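PDB 5J78: acetaldehyde dehydrogenase (Acetylating) from Geobacillus thermoglucosidasius, which catalyses the NAD-dependent, coenzyme A-acylating oxidation of acetaldehyde to acetyl-CoA, a reversible step that in an ethanol-forming organism probably runs toward acetaldehyde. Local coordinates for residues 51-54 against 55-59; 456-459 against 460-463. All coordinates share one frame; numbering follows the deposited sequence.

Contact 1: residues 51-54 against 55-59; sequences EKMT and QSEID
Thr54 and Glu57 meet where two extended residues, Met53 and Thr54, lead into a helix whose backbone angles begin at Gln55. The first helical turn closes as Ile58 N donates to Thr54 O at 2.9 Å, almost straight at 174°. Thr54 is the N-cap, and its hydroxyl adds a bond that the missing preceding turn cannot supply, with Glu57 N reaching Thr54 OG1 at 3.1 Å. OG1 stands between the backbone N and the carbonyl carbon (chi1 65°), a place short, branched threonine fills well. Glu57 reciprocates: with CG beside its own backbone N and the chain extended beyond, it lies across Thr54, and Thr54 N donates to Glu57 OE1 at 2.8 Å, meeting the anti side of the carboxylate 30° out of its plane. These bonds make a capping box, and the acidic group probably suits the positive end of the helix dipole. Met53 CB lies 3.3 Å from Glu57 OE1, the side chains crossing at about a right angle, and touches Ile58 CD1 lightly at 4.2 Å; Met53 also meets Pro190. The box lies at the surface, starting helix 55-84 after helix 28-51, while Gln55 OE1 bonds Thr112 N and Asp59 pairs with Lys156 of helix 143-156.

Contact 2: residues 456-459 against 460-463; sequences TVTH and LFNI
Phe461 swings its ring back over the preceding turn because its CG lies between the backbone N and the carbonyl carbon (chi1 60°), which carries CD1 to 3.3 Å from Val457 O and CE1 to 3.6 Å from Thr458 CA. The ring meets both obliquely. Off-centre over one of its faces sits a water that donates to Thr458 O at 2.7 Å and to Phe461 O at 2.8 Å, so a single molecule bridges the carbonyls of the turn and of the strand that follows. The turn itself is held by His459 N donating to Thr456 O and by Leu460 N donating to Val457 O at 3.0 Å; the latter donor stands 59° out of the carbonyl plane, as is common in the tight i to i+3 bonds of a 3-10 turn.

With CG beside its own backbone N, His459 reaches back to Thr456, whose N donates to His459 ND1 at 3.0 Å, tilted 18° from the ring plane. Histidine can accept at ND1 and donate at NE2, here to Asp453 OD2, and partners at both nitrogens fix the ring's rotation; the ring of Tyr237 meets it at a steep angle. Thr458 OG1 stands off-centre over one imidazole face, 4.0 Å above the plane.

Branched, apolar Val457 and Leu460 suit buried positions and pack on Ala157 and helix 143-156, while Phe461 rests on Ala128. The arrangement is a 3-10 turn leading directly into a strand: 461-468 pairs antiparallel with 124-138, Asn462 bonding Gln129 through the backbone. Asn462 OD1 bonds Ala445 N of a second subunit and Ile463 O bonds Ser452 OG of the same subunit, consistent with the strand-mediated oligomerisation of the aldehyde dehydrogenase fold.

How the contacts relate
Contacts 1 and 2 have centres 16 Å apart and do not touch, their nearest atoms being about 8 Å from each other. Both manage a change of backbone course, contact 1 from linker to helix at the surface and contact 2 from 3-10 turn to strand in the interior. Shared neighbours connect them: Lys156 pairs with Asp59 and also packs against Val457, while Thr112 is bonded by Gln55 and touched by Phe461. Cys273, seen oxidised to a sulfinic acid, is probably the catalytic cysteine of the family; neither contact includes it. The bound magnesium ion is about 13 Å from the Leu460 side chain. Glycerol, probably from the crystallisation liquor, is bound by Glu51 and lies about 3 Å from the side chain of His459.

Contact 1: residues 51-54 against 55-59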
ATOM      1  N   GLU A  51      29.683 -13.580  18.125  1.00 19.83           N
ATOM      2  CA  GLU A  51      29.473 -14.950  17.674  1.00 18.33           C
ATOM      3  C   GLU A  51      30.756 -15.784  17.737  1.00 23.31           C
ATOM      4  O   GLU A  51      30.701 -17.015  17.792  1.00 19.44           O
ATOM      5  CB  GLU A  51      28.935 -14.976  16.233  1.00 22.82           C
ATOM      6  CG  GLU A  51      28.613 -16.414  15.774  1.00 25.97           C
ATOM      7  CD  GLU A  51      27.728 -16.520  14.525  1.00 30.09           C
ATOM      8  OE1 GLU A  51      27.084 -15.524  14.119  1.00 29.83           O
ATOM      9  OE2 GLU A  51      27.670 -17.636  13.947  1.00 51.14           O
ATOM     10  N   LYS A  52      31.905 -15.117  17.713  1.00 23.10           N
ATOM     11  CA  LYS A  52      33.194 -15.812  17.792  1.00 26.01           C
ATOM     12  C   LYS A  52      33.585 -16.260  19.203  1.00 30.89           C
ATOM     13  O   LYS A  52      34.519 -17.043  19.361  1.00 28.58           O
ATOM     14  CB  LYS A  52      34.290 -14.912  17.207  1.00 32.28           C
ATOM     15  CG  LYS A  52      34.099 -14.681  15.700  1.00 24.98           C
ATOM     16  CD  LYS A  52      35.147 -13.784  15.058  1.00 36.54           C
ATOM     17  CE  LYS A  52      34.904 -13.720  13.541  1.00 45.49           C
ATOM     18  NZ  LYS A  52      35.766 -12.714  12.865  1.00 56.63           N
ATOM     19  N   MET A  53      32.876 -15.797  20.229  1.00 25.98           N
ATOM     20  CA  MET A  53      33.270 -16.105  21.611  1.00 21.06           C
ATOM     21  C   MET A  53      32.920 -17.518  22.082  1.00 22.92           C
ATOM     22  O   MET A  53      32.027 -18.169  21.542  1.00 23.85           O
ATOM     23  CB  MET A  53      32.633 -15.097  22.571  1.00 20.54           C
ATOM     24  CG  MET A  53      33.040 -13.681  22.307  1.00 20.85           C
ATOM     25  SD  MET A  53      32.320 -12.553  23.527  1.00 27.45           S
ATOM     26  CE  MET A  53      33.019 -11.015  22.975  1.00 29.20           C
ATOM     27  N   THR A  54      33.633 -17.983  23.105  1.00 26.57           N
ATOM     28  CA  THR A  54      33.303 -19.240  23.782  1.00 22.91           C
ATOM     29  C   THR A  54      32.060 -19.139  24.661  1.00 25.31           C
ATOM     30  O   THR A  54      31.635 -18.044  25.049  1.00 24.14           O
ATOM     31  CB  THR A  54      34.444 -19.708  24.701  1.00 37.06           C
ATOM     32  OG1 THR A  54      34.603 -18.758  25.753  1.00 28.33           O
ATOM     33  CG2 THR A  54      35.774 -19.856  23.935  1.00 27.32           C
ATOM     34  N   GLN A  55      31.506 -20.300  24.999  1.00 18.80           N
ATOM     35  CA  GLN A  55      30.364 -20.389  25.877  1.00 22.58           C
ATOM     36  C   GLN A  55      30.651 -19.647  27.185  1.00 28.71           C
ATOM     37  O   GLN A  55      29.822 -18.886  27.680  1.00 28.38           O
ATOM     38  CB  GLN A  55      30.026 -21.852  26.145  1.00 23.71           C
ATOM     39  CG  GLN A  55      28.731 -22.067  26.928  1.00 23.06           C
ATOM     40  CD  GLN A  55      27.504 -21.647  26.137  1.00 24.66           C
ATOM     41  OE1 GLN A  55      27.024 -22.386  25.279  1.00 24.45           O
ATOM     42  NE2 GLN A  55      26.985 -20.461  26.431  1.00 24.22           N
ATOM     43  N   SER A  56      31.848 -19.843  27.723  1.00 32.13           N
ATOM     44  CA  SER A  56      32.195 -19.240  29.006  1.00 33.67           C
ATOM     45  C   SER A  56      32.293 -17.711  28.889  1.00 20.71           C
ATOM     46  O   SER A  56      31.938 -16.995  29.820  1.00 23.16           O
ATOM     47  CB  SER A  56      33.506 -19.831  29.544  1.00 40.71           C
ATOM     48  OG  SER A  56      34.354 -18.820  30.053  1.00 53.01           O
ATOM     49  N   GLU A  57      32.749 -17.223  27.743  1.00 20.19           N
ATOM     50  CA  GLU A  57      32.855 -15.787  27.518  1.00 18.12           C
ATOM     51  C   GLU A  57      31.467 -15.185  27.381  1.00 23.48           C
ATOM     52  O   GLU A  57      31.178 -14.129  27.955  1.00 26.53           O
ATOM     53  CB  GLU A  57      33.699 -15.491  26.285  1.00 27.01           C
ATOM     54  CG  GLU A  57      35.175 -15.785  26.472  1.00 31.46           C
ATOM     55  CD  GLU A  57      35.959 -15.796  25.163  1.00 30.90           C
ATOM     56  OE1 GLU A  57      35.373 -16.065  24.096  1.00 27.08           O
ATOM     57  OE2 GLU A  57      37.180 -15.530  25.200  1.00 51.97           O
ATOM     58  N   ILE A  58      30.601 -15.873  26.643  1.00 21.57           N
ATOM     59  CA  ILE A  58      29.190 -15.494  26.560  1.00 19.81           C
ATOM     60  C   ILE A  58      28.559 -15.514  27.945  1.00 23.17           C
ATOM     61  O   ILE A  58      27.879 -14.560  28.329  1.00 19.04           O
ATOM     62  CB  ILE A  58      28.382 -16.438  25.607  1.00 21.80           C
ATOM     63  CG1 ILE A  58      28.905 -16.313  24.160  1.00 21.88           C
ATOM     64  CG2 ILE A  58      26.869 -16.159  25.669  1.00 18.48           C
ATOM     65  CD1 ILE A  58      28.580 -15.013  23.462  1.00 16.12           C
ATOM     66  N   ASP A  59      28.758 -16.599  28.693  1.00 18.09           N
ATOM     67  CA  ASP A  59      28.103 -16.724  29.988  1.00 21.45           C
ATOM     68  C   ASP A  59      28.562 -15.644  30.983  1.00 25.92           C
ATOM     69  O   ASP A  59      27.759 -15.175  31.784  1.00 24.73           O
ATOM     70  CB  ASP A  59      28.331 -18.112  30.585  1.00 30.26           C
ATOM     71  CG  ASP A  59      27.551 -19.208  29.847  1.00 34.49           C
ATOM     72  OD1 ASP A  59      26.684 -18.898  29.000  1.00 24.98           O
ATOM     73  OD2 ASP A  59      27.789 -20.390  30.147  1.00 23.16           O
TER

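Contact 2: residues 456-459 against 460-463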
ATOM      1  N   THR A 456      11.746 -17.580  25.123  1.00 15.08           N
ATOM      2  CA  THR A 456      12.952 -17.696  25.924  1.00 16.41           C
ATOM      3  C   THR A 456      14.145 -17.899  24.969  1.00 19.39           C
ATOM      4  O   THR A 456      14.018 -17.686  23.746  1.00 15.27           O
ATOM      5  CB  THR A 456      12.807 -18.841  26.992  1.00 15.03           C
ATOM      6  OG1 THR A 456      13.995 -18.933  27.780  1.00 16.43           O
ATOM      7  CG2 THR A 456      12.527 -20.193  26.350  1.00 18.65           C
ATOM      8  N   VAL A 457      15.316 -18.240  25.505  1.00 15.92           N
ATOM      9  CA  VAL A 457      16.551 -18.259  24.692  1.00 16.08           C
ATOM     10  C   VAL A 457      16.524 -19.244  23.478  1.00 18.46           C
ATOM     11  O   VAL A 457      17.143 -18.986  22.441  1.00 14.21           O
ATOM     12  CB  VAL A 457      17.769 -18.587  25.586  1.00 14.14           C
ATOM     13  CG1 VAL A 457      17.682 -20.006  26.142  1.00 18.76           C
ATOM     14  CG2 VAL A 457      19.073 -18.372  24.846  1.00 13.86           C
ATOM     15  N   THR A 458      15.788 -20.340  23.599  1.00 12.84           N
ATOM     16  CA  THR A 458      15.737 -21.335  22.548  1.00 19.97           C
ATOM     17  C   THR A 458      14.952 -20.827  21.334  1.00 24.41           C
ATOM     18  O   THR A 458      15.034 -21.409  20.257  1.00 19.44           O
ATOM     19  CB  THR A 458      15.136 -22.639  23.058  1.00 21.89           C
ATOM     20  OG1 THR A 458      13.832 -22.402  23.616  1.00 22.39           O
ATOM     21  CG2 THR A 458      16.040 -23.222  24.137  1.00 17.83           C
ATOM     22  N   HIS A 459      14.213 -19.731  21.494  1.00 15.82           N
ATOM     23  CA  HIS A 459      13.514 -19.130  20.356  1.00 18.69           C
ATOM     24  C   HIS A 459      14.424 -18.199  19.546  1.00 23.45           C
ATOM     25  O   HIS A 459      14.051 -17.767  18.446  1.00 21.46           O
ATOM     26  CB  HIS A 459      12.259 -18.382  20.835  1.00 12.73           C
ATOM     27  CG  HIS A 459      11.241 -19.283  21.461  1.00 23.26           C
ATOM     28  ND1 HIS A 459      11.116 -19.432  22.826  1.00 19.85           N
ATOM     29  CD2 HIS A 459      10.345 -20.136  20.906  1.00 18.36           C
ATOM     30  CE1 HIS A 459      10.168 -20.314  23.087  1.00 20.84           C
ATOM     31  NE2 HIS A 459       9.677 -20.751  21.940  1.00 21.18           N
ATOM     32  N   LEU A 460      15.622 -17.925  20.064  1.00 12.18           N
ATOM     33  CA  LEU A 460      16.537 -16.991  19.403  1.00 14.42           C
ATOM     34  C   LEU A 460      17.830 -17.603  18.847  1.00 14.70           C
ATOM     35  O   LEU A 460      18.779 -16.872  18.568  1.00 15.22           O
ATOM     36  CB  LEU A 460      16.884 -15.854  20.377  1.00 12.66           C
ATOM     37  CG  LEU A 460      15.671 -15.044  20.817  1.00 15.95           C
ATOM     38  CD1 LEU A 460      16.116 -13.895  21.733  1.00 24.72           C
ATOM     39  CD2 LEU A 460      14.890 -14.502  19.641  1.00 13.79           C
ATOM     40  N   PHE A 461      17.876 -18.923  18.680  1.00 13.21           N
ATOM     41  CA  PHE A 461      18.860 -19.524  17.785  1.00 19.91           C
ATOM     42  C   PHE A 461      18.213 -20.655  17.011  1.00 18.06           C
ATOM     43  O   PHE A 461      17.300 -21.323  17.491  1.00 19.12           O
ATOM     44  CB  PHE A 461      20.123 -20.019  18.511  1.00 15.07           C
ATOM     45  CG  PHE A 461      19.876 -21.080  19.574  1.00 16.62           C
ATOM     46  CD1 PHE A 461      19.511 -20.731  20.868  1.00 25.29           C
ATOM     47  CD2 PHE A 461      20.050 -22.422  19.287  1.00 19.86           C
ATOM     48  CE1 PHE A 461      19.293 -21.728  21.855  1.00 18.53           C
ATOM     49  CE2 PHE A 461      19.843 -23.405  20.256  1.00 17.22           C
ATOM     50  CZ  PHE A 461      19.458 -23.064  21.530  1.00 18.36           C
ATOM     51  N   ASN A 462      18.658 -20.789  15.768  1.00 20.79           N
ATOM     52  CA  ASN A 462      18.264 -21.893  14.898  1.00 17.47           C
ATOM     53  C   ASN A 462      19.119 -23.098  15.200  1.00 21.91           C
ATOM     54  O   ASN A 462      20.245 -22.947  15.672  1.00 19.51           O
ATOM     55  CB  ASN A 462      18.424 -21.499  13.431  1.00 16.94           C
ATOM     56  CG  ASN A 462      17.574 -20.293  13.043  1.00 15.00           C
ATOM     57  OD1 ASN A 462      18.051 -19.362  12.381  1.00 23.83           O
ATOM     58  ND2 ASN A 462      16.319 -20.307  13.435  1.00 16.72           N
ATOM     59  N   ILE A 463      18.602 -24.293  14.931  1.00 19.30           N
ATOM     60  CA  ILE A 463      19.424 -25.489  15.013  1.00 16.54           C
ATOM     61  C   ILE A 463      19.805 -25.925  13.598  1.00 19.23           C
ATOM     62  O   ILE A 463      18.933 -26.113  12.740  1.00 22.12           O
ATOM     63  CB  ILE A 463      18.696 -26.614  15.786  1.00 19.86           C
ATOM     64  CG1 ILE A 463      18.595 -26.202  17.257  1.00 25.28           C
ATOM     65  CG2 ILE A 463      19.482 -27.918  15.703  1.00 22.71           C
ATOM     66  CD1 ILE A 463      17.641 -26.990  18.084  1.00 34.09           C
TER
HETATM   67  O   HOH W   1      16.590 -23.367  19.232  1.00 18.96           O